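Local coordinates for alpha-fucosidase (Bifidobacterium bifidum, PDB 2EAB), which probably releases alpha-1,2-linked L-fucose from glycans by hydrolysis, this chain being the catalytic part of a longer protein, at residues 135-140 with 403-408; 395-400 with 413-418; 79-84 with 235-240. All blocks are in the same frame, centred on the assembly; numbering follows the deposited sequence.

Contact 1. Residues 135-140 with 403-408; sequences NYLNWG and VTAGDN
With chi1 of 65°, Asn135 sets its CG between its own backbone N and carbonyl carbon, which brings the amide up to the backbone of Gly406 to Asn408, although ND2 is linked to Asn408 O through water and not by a direct bond. Three residues on, Asn138 rests its CB 3.4 Å from Val403 C. Next to that packing is the one direct bond across the interface, Asn138 N to Thr404 O at 3.0 Å with an N-H...O angle of 158°. The methyl of Ala405 fills the adjacent position, with its CB 3.7 Å from Asn138 O and close to Leu137 CB.

Water completes the join. Water 4 donates to both Tyr136 O and Thr404 O, 2.8 Å from each. Water 3 gives Tyr136 O its second hydrogen bond and accepts from Gly406 N, which lies 3.2 Å away. At the far end, Asn135 ND2 donates to water 2 over 3.0 Å, and water 2 passes the link on to Asn408 O at 2.9 Å; water 1 makes a weaker copy of the same bridge. An alanine in place of Asn135 would probably leave both waters without their donor and uncouple Asn408 O from this loop.

The two loops run roughly antiparallel and belong to different parts of the enzyme: 135-140 leads into strand 140-145 of the N-terminal beta-sandwich region, while 403-408 comes from the GH95 catalytic region. Tyr136 points away from this interface, its side chain about 7 Å from a bound calcium ion and its OH bonded to Ile400 O. Asp407 is tied back by Ser216. What crosses between the regions is therefore mostly main-chain polarity: Tyr136 O is met by two waters, Thr404 O by one water and Asn138 N.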
ATOM      1  N   ASN A 135     -16.734   1.514   8.654  1.00  5.46           N
ATOM      2  CA  ASN A 135     -16.033   0.869   7.555  1.00  5.93           C
ATOM      3  C   ASN A 135     -16.205   1.678   6.281  1.00  5.78           C
ATOM      4  O   ASN A 135     -16.973   2.642   6.249  1.00  6.11           O
ATOM      5  CB  ASN A 135     -16.459  -0.605   7.380  1.00  5.99           C
ATOM      6  CG  ASN A 135     -17.930  -0.792   6.974  1.00  6.55           C
ATOM      7  OD1 ASN A 135     -18.759   0.123   7.012  1.00  7.87           O
ATOM      8  ND2 ASN A 135     -18.247  -2.016   6.586  1.00  5.21           N
ATOM      9  N   TYR A 136     -15.454   1.300   5.254  1.00  5.63           N
ATOM     10  CA  TYR A 136     -15.571   1.882   3.929  1.00  6.02           C
ATOM     11  C   TYR A 136     -16.762   1.272   3.205  1.00  5.96           C
ATOM     12  O   TYR A 136     -16.938   0.055   3.232  1.00  6.17           O
ATOM     13  CB  TYR A 136     -14.308   1.560   3.148  1.00  6.05           C
ATOM     14  CG  TYR A 136     -14.211   2.195   1.778  1.00  6.20           C
ATOM     15  CD1 TYR A 136     -14.310   3.571   1.622  1.00  6.07           C
ATOM     16  CD2 TYR A 136     -13.970   1.421   0.645  1.00  6.39           C
ATOM     17  CE1 TYR A 136     -14.182   4.163   0.371  1.00  6.39           C
ATOM     18  CE2 TYR A 136     -13.849   2.000  -0.616  1.00  6.81           C
ATOM     19  CZ  TYR A 136     -13.951   3.372  -0.741  1.00  6.73           C
ATOM     20  OH  TYR A 136     -13.807   3.969  -1.971  1.00  6.59           O
ATOM     21  N   LEU A 137     -17.550   2.119   2.546  1.00  6.11           N
ATOM     22  CA  LEU A 137     -18.747   1.687   1.820  1.00  6.39           C
ATOM     23  C   LEU A 137     -18.581   1.758   0.316  1.00  6.29           C
ATOM     24  O   LEU A 137     -18.105   2.770  -0.206  1.00  7.00           O
ATOM     25  CB  LEU A 137     -19.925   2.609   2.142  1.00  6.79           C
ATOM     26  CG  LEU A 137     -20.463   2.731   3.561  1.00  8.06           C
ATOM     27  CD1 LEU A 137     -21.583   3.746   3.626  1.00  8.34           C
ATOM     28  CD2 LEU A 137     -20.927   1.410   4.081  1.00 11.35           C
ATOM     29  N   ASN A 138     -19.039   0.723  -0.390  1.00  6.28           N
ATOM     30  CA  ASN A 138     -19.379   0.903  -1.795  1.00  6.58           C
ATOM     31  C   ASN A 138     -20.423   2.014  -1.867  1.00  6.57           C
ATOM     32  O   ASN A 138     -21.410   1.985  -1.129  1.00  7.19           O
ATOM     33  CB  ASN A 138     -19.943  -0.375  -2.407  1.00  6.65           C
ATOM     34  CG  ASN A 138     -20.634  -0.121  -3.734  1.00  6.54           C
ATOM     35  OD1 ASN A 138     -19.992   0.222  -4.734  1.00  8.68           O
ATOM     36  ND2 ASN A 138     -21.950  -0.251  -3.746  1.00  6.07           N
ATOM     37  N   TRP A 139     -20.208   2.991  -2.742  1.00  6.98           N
ATOM     38  CA  TRP A 139     -21.154   4.092  -2.898  1.00  7.25           C
ATOM     39  C   TRP A 139     -22.431   3.575  -3.561  1.00  7.16           C
ATOM     40  O   TRP A 139     -23.537   3.741  -3.027  1.00  7.09           O
ATOM     41  CB  TRP A 139     -20.522   5.221  -3.711  1.00  7.80           C
ATOM     42  CG  TRP A 139     -21.371   6.447  -3.883  1.00  8.02           C
ATOM     43  CD1 TRP A 139     -22.563   6.541  -4.547  1.00  8.56           C
ATOM     44  CD2 TRP A 139     -21.067   7.762  -3.418  1.00  7.72           C
ATOM     45  NE1 TRP A 139     -23.024   7.834  -4.506  1.00  8.97           N
ATOM     46  CE2 TRP A 139     -22.128   8.604  -3.817  1.00  8.70           C
ATOM     47  CE3 TRP A 139     -20.005   8.311  -2.687  1.00  7.91           C
ATOM     48  CZ2 TRP A 139     -22.153   9.967  -3.523  1.00  8.94           C
ATOM     49  CZ3 TRP A 139     -20.031   9.667  -2.395  1.00  8.48           C
ATOM     50  CH2 TRP A 139     -21.100  10.479  -2.811  1.00  9.34           C
ATOM     51  N   GLY A 140     -22.267   2.932  -4.713  1.00  7.60           N
ATOM     52  CA  GLY A 140     -23.381   2.363  -5.457  1.00  7.92           C
ATOM     53  C   GLY A 140     -22.912   1.941  -6.829  1.00  8.11           C
ATOM     54  O   GLY A 140     -21.801   1.416  -6.983  1.00  8.03           O
ATOM     55  N   VAL A 403     -17.570  -3.272  -3.834  1.00  6.60           N
ATOM     56  CA  VAL A 403     -18.965  -3.490  -4.205  1.00  6.91           C
ATOM     57  C   VAL A 403     -19.855  -3.712  -2.977  1.00  6.87           C
ATOM     58  O   VAL A 403     -21.068  -3.530  -3.046  1.00  7.12           O
ATOM     59  CB  VAL A 403     -19.109  -4.677  -5.201  1.00  7.14           C
ATOM     60  CG1 VAL A 403     -18.906  -6.017  -4.508  1.00  8.12           C
ATOM     61  CG2 VAL A 403     -20.453  -4.633  -5.921  1.00  7.60           C
ATOM     62  N   THR A 404     -19.242  -4.097  -1.866  1.00  6.92           N
ATOM     63  CA  THR A 404     -19.965  -4.413  -0.638  1.00  6.94           C
ATOM     64  C   THR A 404     -20.151  -3.167   0.224  1.00  6.75           C
ATOM     65  O   THR A 404     -19.321  -2.251   0.196  1.00  6.56           O
ATOM     66  CB  THR A 404     -19.215  -5.484   0.163  1.00  7.16           C
ATOM     67  OG1 THR A 404     -17.862  -5.058   0.358  1.00  7.02           O
ATOM     68  CG2 THR A 404     -19.212  -6.814  -0.585  1.00  8.21           C
ATOM     69  N   ALA A 405     -21.246  -3.129   0.982  1.00  6.57           N
ATOM     70  CA  ALA A 405     -21.490  -2.035   1.921  1.00  6.74           C
ATOM     71  C   ALA A 405     -22.373  -2.483   3.069  1.00  6.68           C
ATOM     72  O   ALA A 405     -23.252  -3.328   2.900  1.00  7.15           O
ATOM     73  CB  ALA A 405     -22.124  -0.839   1.214  1.00  7.34           C
ATOM     74  N   GLY A 406     -22.127  -1.902   4.236  1.00  6.85           N
ATOM     75  CA  GLY A 406     -23.009  -2.033   5.391  1.00  6.77           C
ATOM     76  C   GLY A 406     -22.563  -1.000   6.406  1.00  6.65           C
ATOM     77  O   GLY A 406     -21.517  -0.367   6.226  1.00  6.60           O
ATOM     78  N   ASP A 407     -23.331  -0.824   7.475  1.00  6.28           N
ATOM     79  CA  ASP A 407     -23.050   0.259   8.421  1.00  6.43           C
ATOM     80  C   ASP A 407     -21.854   0.004   9.330  1.00  6.31           C
ATOM     81  O   ASP A 407     -21.089   0.924   9.622  1.00  6.76           O
ATOM     82  CB  ASP A 407     -24.266   0.533   9.313  1.00  6.26           C
ATOM     83  CG  ASP A 407     -25.302   1.424   8.661  1.00  6.04           C
ATOM     84  OD1 ASP A 407     -25.204   1.727   7.448  1.00  6.02           O
ATOM     85  OD2 ASP A 407     -26.252   1.799   9.387  1.00  6.35           O
ATOM     86  N   ASN A 408     -21.708  -1.228   9.805  1.00  6.39           N
ATOM     87  CA  ASN A 408     -20.812  -1.503  10.922  1.00  6.66           C
ATOM     88  C   ASN A 408     -19.543  -2.243  10.525  1.00  6.56           C
ATOM     89  O   ASN A 408     -19.520  -2.970   9.523  1.00  6.78           O
ATOM     90  CB  ASN A 408     -21.545  -2.305  12.003  1.00  7.14           C
ATOM     91  CG  ASN A 408     -22.636  -1.507  12.713  1.00  7.98           C
ATOM     92  OD1 ASN A 408     -22.801  -0.311  12.500  1.00  7.33           O
ATOM     93  ND2 ASN A 408     -23.356  -2.173  13.606  1.00 12.32           N
TER
HETATM   94  O   HOH W   1     -17.736  -4.644   7.217  1.00  8.09           O
HETATM   95  O   HOH W   2     -20.797  -3.568   7.038  1.00  9.44           O
HETATM   96  O   HOH W   3     -18.973  -1.613   3.965  1.00  6.72           O
HETATM   97  O   HOH W   4     -16.719  -1.295   0.770  1.00  6.81           O

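Contact 2. Residues 395-400 with 413-418; sequences SNLQGI and TPWGSD
Leu397 lays its CD1 methyl against the CB of Trp415, 3.4 Å away, the two side chains crossing at about a right angle. It runs alongside Asp418, pointing the same way, and the same methyl lies 3.4 Å from Asp418 OD1. The backbone backs this up: Leu397 N donates to Asp418 O at 2.9 Å, in the carbonyl plane.

On the neighbouring residue, Asn396 OD1 is gripped by two donors that come from different directions. Gln398 N reaches it in the carbonyl plane at 2.8 Å, closing an Asx turn within the type I beta turn of Asn396 to Gly399. Ser417 OG comes from above that plane, 66° out of it, and donates over 3.0 Å. The serine can do this because its OG stands anti to its backbone N (chi1 -171°), which also brings OG within 3.3 Å of Gln398 CB.

The partner segment, 413-418, winds through left-handed backbone angles at Trp415, Gly416 and Ser417, stitched by three successive bonds each reaching back three residues. Both pieces sit in one long loop of the GH95 catalytic region, after helix 365-386. The indole of Trp415 meets the rings of His420 and His761 edge-to-face, and a 1,2-ethanediol molecule, probably from the crystallisation liquor, lies about 4 Å from its side chain. Asn396 O, which takes Gly399 N within the turn, also accepts from Asn428 ND2.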
ATOM      1  N   SER A 395      -4.624   4.728  -0.021  1.00  5.72           N
ATOM      2  CA  SER A 395      -5.277   3.501  -0.443  1.00  5.86           C
ATOM      3  C   SER A 395      -5.641   2.651   0.779  1.00  5.70           C
ATOM      4  O   SER A 395      -4.858   2.538   1.723  1.00  6.16           O
ATOM      5  CB  SER A 395      -4.358   2.723  -1.376  1.00  6.59           C
ATOM      6  OG  SER A 395      -3.071   2.608  -0.803  1.00  7.19           O
ATOM      7  N   ASN A 396      -6.843   2.079   0.764  1.00  5.69           N
ATOM      8  CA  ASN A 396      -7.282   1.175   1.829  1.00  5.47           C
ATOM      9  C   ASN A 396      -7.047  -0.287   1.409  1.00  5.42           C
ATOM     10  O   ASN A 396      -6.301  -0.545   0.456  1.00  5.69           O
ATOM     11  CB  ASN A 396      -8.736   1.479   2.271  1.00  5.56           C
ATOM     12  CG  ASN A 396      -9.758   1.304   1.157  1.00  5.82           C
ATOM     13  OD1 ASN A 396      -9.742   0.316   0.427  1.00  5.76           O
ATOM     14  ND2 ASN A 396     -10.692   2.253   1.062  1.00  6.38           N
ATOM     15  N   LEU A 397      -7.638  -1.246   2.118  1.00  5.12           N
ATOM     16  CA  LEU A 397      -7.422  -2.661   1.794  1.00  5.38           C
ATOM     17  C   LEU A 397      -7.826  -3.017   0.364  1.00  5.41           C
ATOM     18  O   LEU A 397      -7.398  -4.053  -0.155  1.00  5.86           O
ATOM     19  CB  LEU A 397      -8.186  -3.577   2.757  1.00  5.45           C
ATOM     20  CG  LEU A 397      -7.624  -3.805   4.157  1.00  5.49           C
ATOM     21  CD1 LEU A 397      -8.583  -4.675   4.939  1.00  5.81           C
ATOM     22  CD2 LEU A 397      -6.246  -4.455   4.098  1.00  6.22           C
ATOM     23  N   GLN A 398      -8.644  -2.168  -0.256  1.00  5.45           N
ATOM     24  CA  GLN A 398      -9.136  -2.386  -1.612  1.00  5.74           C
ATOM     25  C   GLN A 398      -8.806  -1.220  -2.543  1.00  5.90           C
ATOM     26  O   GLN A 398      -9.381  -1.099  -3.625  1.00  5.89           O
ATOM     27  CB  GLN A 398     -10.642  -2.690  -1.592  1.00  5.73           C
ATOM     28  CG  GLN A 398     -10.934  -3.991  -0.855  1.00  6.12           C
ATOM     29  CD  GLN A 398     -12.400  -4.384  -0.813  1.00  5.88           C
ATOM     30  OE1 GLN A 398     -13.197  -3.994  -1.672  1.00  7.39           O
ATOM     31  NE2 GLN A 398     -12.755  -5.197   0.169  1.00  5.02           N
ATOM     32  N   GLY A 399      -7.843  -0.395  -2.131  1.00  6.06           N
ATOM     33  CA  GLY A 399      -7.477   0.798  -2.884  1.00  6.34           C
ATOM     34  C   GLY A 399      -8.548   1.841  -2.653  1.00  5.94           C
ATOM     35  O   GLY A 399      -8.543   2.532  -1.631  1.00  6.06           O
ATOM     36  N   ILE A 400      -9.456   1.947  -3.623  1.00  6.01           N
ATOM     37  CA  ILE A 400     -10.706   2.686  -3.470  1.00  6.31           C
ATOM     38  C   ILE A 400     -11.914   1.899  -3.999  1.00  6.21           C
ATOM     39  O   ILE A 400     -13.029   2.425  -3.998  1.00  6.56           O
ATOM     40  CB  ILE A 400     -10.690   4.084  -4.183  1.00  6.47           C
ATOM     41  CG1 ILE A 400     -10.400   3.955  -5.688  1.00  6.67           C
ATOM     42  CG2 ILE A 400      -9.758   5.056  -3.476  1.00  7.15           C
ATOM     43  CD1 ILE A 400     -10.636   5.235  -6.467  1.00  7.23           C
ATOM     44  N   THR A 413     -18.444  -6.061   4.614  1.00  6.67           N
ATOM     45  CA  THR A 413     -17.225  -5.809   3.851  1.00  6.73           C
ATOM     46  C   THR A 413     -16.050  -6.402   4.614  1.00  7.06           C
ATOM     47  O   THR A 413     -15.882  -6.108   5.794  1.00  6.41           O
ATOM     48  CB  THR A 413     -17.054  -4.305   3.620  1.00  6.86           C
ATOM     49  OG1 THR A 413     -18.128  -3.853   2.787  1.00  6.85           O
ATOM     50  CG2 THR A 413     -15.725  -3.982   2.953  1.00  7.26           C
ATOM     51  N   PRO A 414     -15.233  -7.245   3.947  1.00  7.29           N
ATOM     52  CA  PRO A 414     -14.188  -7.970   4.675  1.00  7.46           C
ATOM     53  C   PRO A 414     -13.170  -7.011   5.271  1.00  6.91           C
ATOM     54  O   PRO A 414     -12.612  -6.161   4.561  1.00  7.18           O
ATOM     55  CB  PRO A 414     -13.549  -8.851   3.596  1.00  7.88           C
ATOM     56  CG  PRO A 414     -13.857  -8.165   2.311  1.00  8.07           C
ATOM     57  CD  PRO A 414     -15.210  -7.555   2.504  1.00  7.74           C
ATOM     58  N   TRP A 415     -12.957  -7.139   6.579  1.00  6.68           N
ATOM     59  CA  TRP A 415     -12.061  -6.252   7.329  1.00  6.56           C
ATOM     60  C   TRP A 415     -12.404  -4.777   7.116  1.00  6.48           C
ATOM     61  O   TRP A 415     -11.540  -3.909   7.243  1.00  6.41           O
ATOM     62  CB  TRP A 415     -10.582  -6.521   7.006  1.00  6.97           C
ATOM     63  CG  TRP A 415     -10.171  -7.950   7.162  1.00  7.80           C
ATOM     64  CD1 TRP A 415      -9.919  -8.611   8.326  1.00  8.67           C
ATOM     65  CD2 TRP A 415      -9.959  -8.899   6.108  1.00  7.65           C
ATOM     66  NE1 TRP A 415      -9.572  -9.920   8.064  1.00  8.97           N
ATOM     67  CE2 TRP A 415      -9.584 -10.120   6.709  1.00  8.72           C
ATOM     68  CE3 TRP A 415     -10.051  -8.832   4.712  1.00  7.87           C
ATOM     69  CZ2 TRP A 415      -9.304 -11.274   5.959  1.00  8.88           C
ATOM     70  CZ3 TRP A 415      -9.773  -9.981   3.968  1.00  8.68           C
ATOM     71  CH2 TRP A 415      -9.400 -11.180   4.596  1.00  9.05           C
ATOM     72  N   GLY A 416     -13.669  -4.507   6.793  1.00  6.30           N
ATOM     73  CA  GLY A 416     -14.147  -3.148   6.572  1.00  6.18           C
ATOM     74  C   GLY A 416     -13.519  -2.394   5.415  1.00  5.73           C
ATOM     75  O   GLY A 416     -13.731  -1.193   5.283  1.00  5.66           O
ATOM     76  N   SER A 417     -12.754  -3.095   4.575  1.00  5.55           N
ATOM     77  CA  SER A 417     -11.912  -2.467   3.542  1.00  5.73           C
ATOM     78  C   SER A 417     -11.155  -1.279   4.143  1.00  5.29           C
ATOM     79  O   SER A 417     -11.083  -0.193   3.562  1.00  5.77           O
ATOM     80  CB  SER A 417     -12.738  -2.062   2.316  1.00  5.91           C
ATOM     81  OG  SER A 417     -11.888  -1.643   1.258  1.00  6.33           O
ATOM     82  N   ASP A 418     -10.591  -1.514   5.321  1.00  5.47           N
ATOM     83  CA  ASP A 418     -10.087  -0.445   6.171  1.00  5.30           C
ATOM     84  C   ASP A 418      -8.602  -0.130   5.941  1.00  5.34           C
ATOM     85  O   ASP A 418      -8.021  -0.495   4.911  1.00  5.56           O
ATOM     86  CB  ASP A 418     -10.413  -0.744   7.655  1.00  5.76           C
ATOM     87  CG  ASP A 418      -9.611  -1.910   8.233  1.00  5.62           C
ATOM     88  OD1 ASP A 418      -8.723  -2.423   7.529  1.00  5.84           O
ATOM     89  OD2 ASP A 418      -9.856  -2.300   9.397  1.00  5.76           O
TER

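Contact 3. Residues 79-84 with 235-240; sequences LWTGGP and LGNNGL
Asn237 and Asn238 turn their amides onto the backbone of residues 80-82 from the loop of a beta hairpin, the one that joins strands 228-235 and 241-250 in the N-terminal beta-sandwich region. Within that loop Asn238 OD1 takes the N-H of Leu240 at 3.0 Å, making an Asx turn. A chi1 of 64° puts CG of Asn238 between its backbone N and carbonyl carbon, with ND2 reaching two carbonyls of the other segment. It donates to Gly82 O over 2.9 Å with an almost straight N-H...O angle of 175°, and to Trp80 O at 3.1 Å. Both acceptors lie close to the amide plane and each bond meets a carbonyl lone pair, which fixes the rotation of the amide.

Asn237 approaches differently. Its side chain crosses that of Thr81 at about a right angle, and OD1 comes within 3.4 Å of Thr81 CB. Its ND2 is held by Ala131 O.

Beside the amides the contact turns apolar. Leu235 also lies across Thr81 at about a right angle, its CD1 4.0 Å from Thr81 CG2, and its other methyl, CD2, meets Leu79 CD1 at 4.1 Å on a slanting course. Leu240 CD2 lies 3.8 Å from Trp80 O, closing over the carbonyl that Asn238 uses and that Tyr490 OH also binds. The indole of Trp80 itself leads away, to Phe419 and Tyr136. At Gly82, the backbone N gives Asn237 OD1 a 2.8 Å bond from above the carbonyl plane, 38° out of it.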
ATOM      1  N   LEU A  79     -16.387   7.834   1.638  1.00  5.79           N
ATOM      2  CA  LEU A  79     -17.691   7.325   2.065  1.00  6.06           C
ATOM      3  C   LEU A  79     -17.489   6.257   3.131  1.00  5.75           C
ATOM      4  O   LEU A  79     -17.456   5.056   2.857  1.00  5.98           O
ATOM      5  CB  LEU A  79     -18.526   6.815   0.885  1.00  6.46           C
ATOM      6  CG  LEU A  79     -20.020   6.684   1.215  1.00  6.73           C
ATOM      7  CD1 LEU A  79     -20.688   8.055   1.332  1.00  7.05           C
ATOM      8  CD2 LEU A  79     -20.730   5.843   0.184  1.00  7.43           C
ATOM      9  N   TRP A  80     -17.347   6.746   4.360  1.00  5.84           N
ATOM     10  CA  TRP A  80     -16.974   5.962   5.522  1.00  5.96           C
ATOM     11  C   TRP A  80     -18.006   6.150   6.630  1.00  5.85           C
ATOM     12  O   TRP A  80     -18.297   7.281   7.019  1.00  6.00           O
ATOM     13  CB  TRP A  80     -15.619   6.467   6.035  1.00  6.93           C
ATOM     14  CG  TRP A  80     -14.419   5.696   5.582  1.00  6.04           C
ATOM     15  CD1 TRP A  80     -13.661   5.891   4.457  1.00  7.43           C
ATOM     16  CD2 TRP A  80     -13.817   4.621   6.292  1.00  7.47           C
ATOM     17  NE1 TRP A  80     -12.621   4.978   4.433  1.00  7.18           N
ATOM     18  CE2 TRP A  80     -12.699   4.188   5.550  1.00  7.88           C
ATOM     19  CE3 TRP A  80     -14.116   3.982   7.502  1.00  7.63           C
ATOM     20  CZ2 TRP A  80     -11.886   3.131   5.974  1.00  7.83           C
ATOM     21  CZ3 TRP A  80     -13.315   2.939   7.923  1.00  7.67           C
ATOM     22  CH2 TRP A  80     -12.215   2.522   7.159  1.00  7.49           C
ATOM     23  N   THR A  81     -18.557   5.049   7.130  1.00  5.82           N
ATOM     24  CA  THR A  81     -19.337   5.096   8.364  1.00  5.89           C
ATOM     25  C   THR A  81     -18.384   5.124   9.566  1.00  5.43           C
ATOM     26  O   THR A  81     -17.173   4.986   9.409  1.00  5.68           O
ATOM     27  CB  THR A  81     -20.297   3.900   8.489  1.00  6.03           C
ATOM     28  OG1 THR A  81     -19.544   2.688   8.405  1.00  5.88           O
ATOM     29  CG2 THR A  81     -21.369   3.923   7.401  1.00  7.12           C
ATOM     30  N   GLY A  82     -18.943   5.305  10.760  1.00  5.65           N
ATOM     31  CA  GLY A  82     -18.171   5.418  11.991  1.00  5.57           C
ATOM     32  C   GLY A  82     -17.831   6.855  12.342  1.00  5.49           C
ATOM     33  O   GLY A  82     -18.256   7.800  11.671  1.00  5.73           O
ATOM     34  N   GLY A  83     -17.064   7.022  13.415  1.00  5.70           N
ATOM     35  CA  GLY A  83     -16.538   8.332  13.770  1.00  6.27           C
ATOM     36  C   GLY A  83     -17.523   9.204  14.526  1.00  6.02           C
ATOM     37  O   GLY A  83     -18.573   8.739  14.977  1.00  6.00           O
ATOM     38  N   PRO A  84     -17.201  10.498  14.671  1.00  6.65           N
ATOM     39  CA  PRO A  84     -18.078  11.380  15.429  1.00  7.34           C
ATOM     40  C   PRO A  84     -19.472  11.406  14.806  1.00  7.24           C
ATOM     41  O   PRO A  84     -19.614  11.420  13.582  1.00  7.51           O
ATOM     42  CB  PRO A  84     -17.384  12.744  15.335  1.00  7.65           C
ATOM     43  CG  PRO A  84     -16.467  12.638  14.174  1.00  7.82           C
ATOM     44  CD  PRO A  84     -16.039  11.210  14.120  1.00  6.84           C
ATOM     45  N   LEU A 235     -25.561   9.634   5.409  1.00  7.46           N
ATOM     46  CA  LEU A 235     -25.442   8.293   5.965  1.00  7.09           C
ATOM     47  C   LEU A 235     -26.223   8.221   7.264  1.00  6.97           C
ATOM     48  O   LEU A 235     -26.133   9.117   8.100  1.00  6.99           O
ATOM     49  CB  LEU A 235     -23.981   7.904   6.204  1.00  7.13           C
ATOM     50  CG  LEU A 235     -23.097   7.803   4.957  1.00  6.81           C
ATOM     51  CD1 LEU A 235     -21.695   7.374   5.355  1.00  6.87           C
ATOM     52  CD2 LEU A 235     -23.680   6.858   3.913  1.00  7.82           C
ATOM     53  N   GLY A 236     -26.990   7.150   7.434  1.00  6.76           N
ATOM     54  CA  GLY A 236     -27.752   6.943   8.661  1.00  6.66           C
ATOM     55  C   GLY A 236     -26.866   6.726   9.874  1.00  7.01           C
ATOM     56  O   GLY A 236     -27.201   7.144  10.980  1.00  7.71           O
ATOM     57  N   ASN A 237     -25.719   6.087   9.667  1.00  6.71           N
ATOM     58  CA  ASN A 237     -24.849   5.744  10.785  1.00  6.72           C
ATOM     59  C   ASN A 237     -24.222   6.961  11.472  1.00  6.38           C
ATOM     60  O   ASN A 237     -24.096   6.974  12.691  1.00  6.71           O
ATOM     61  CB  ASN A 237     -23.796   4.718  10.340  1.00  6.59           C
ATOM     62  CG  ASN A 237     -22.561   4.715  11.214  1.00  6.32           C
ATOM     63  OD1 ASN A 237     -21.716   5.604  11.102  1.00  6.50           O
ATOM     64  ND2 ASN A 237     -22.430   3.702  12.059  1.00  6.35           N
ATOM     65  N   ASN A 238     -23.848   7.982  10.702  1.00  6.48           N
ATOM     66  CA  ASN A 238     -23.067   9.092  11.262  1.00  6.68           C
ATOM     67  C   ASN A 238     -23.383  10.485  10.713  1.00  6.72           C
ATOM     68  O   ASN A 238     -22.696  11.452  11.057  1.00  7.18           O
ATOM     69  CB  ASN A 238     -21.565   8.826  11.093  1.00  6.41           C
ATOM     70  CG  ASN A 238     -21.146   8.764   9.635  1.00  6.11           C
ATOM     71  OD1 ASN A 238     -21.941   9.034   8.729  1.00  6.05           O
ATOM     72  ND2 ASN A 238     -19.894   8.387   9.396  1.00  5.95           N
ATOM     73  N   GLY A 239     -24.391  10.589   9.849  1.00  6.71           N
ATOM     74  CA  GLY A 239     -24.789  11.880   9.302  1.00  6.81           C
ATOM     75  C   GLY A 239     -23.890  12.451   8.220  1.00  6.59           C
ATOM     76  O   GLY A 239     -24.113  13.583   7.785  1.00  6.93           O
ATOM     77  N   LEU A 240     -22.879  11.697   7.780  1.00  6.85           N
ATOM     78  CA  LEU A 240     -22.017  12.142   6.677  1.00  7.03           C
ATOM     79  C   LEU A 240     -22.864  12.470   5.448  1.00  7.50           C
ATOM     80  O   LEU A 240     -23.686  11.662   5.029  1.00  7.76           O
ATOM     81  CB  LEU A 240     -20.991  11.064   6.321  1.00  6.74           C
ATOM     82  CG  LEU A 240     -19.886  11.481   5.346  1.00  6.39           C
ATOM     83  CD1 LEU A 240     -18.863  12.369   6.036  1.00  7.63           C
ATOM     84  CD2 LEU A 240     -19.207  10.257   4.761  1.00  7.42           C
TER

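Overall arrangement
All three contacts are largely buried, but contact 2 lies closest to the centre of the chain and contact 3 farthest out, where its hairpin loop reaches solvent at Gly239. Contact 3 stays within the N-terminal region and contact 2 within the catalytic region; contact 1 spans the two. Contact 3 is held by asparagine side chains gripping backbone, contact 2 by an Asx turn whose oxygen also takes a serine hydroxyl, with leucine packing beside it, and contact 1 largely by waters. Contact 1 also touches both neighbours: Thr404 OG1 bonds to Thr413 OG1 of contact 2, and Asp407 O to Thr81 of contact 3. Trp80 packs against Asp418, bringing contacts 2 and 3 together.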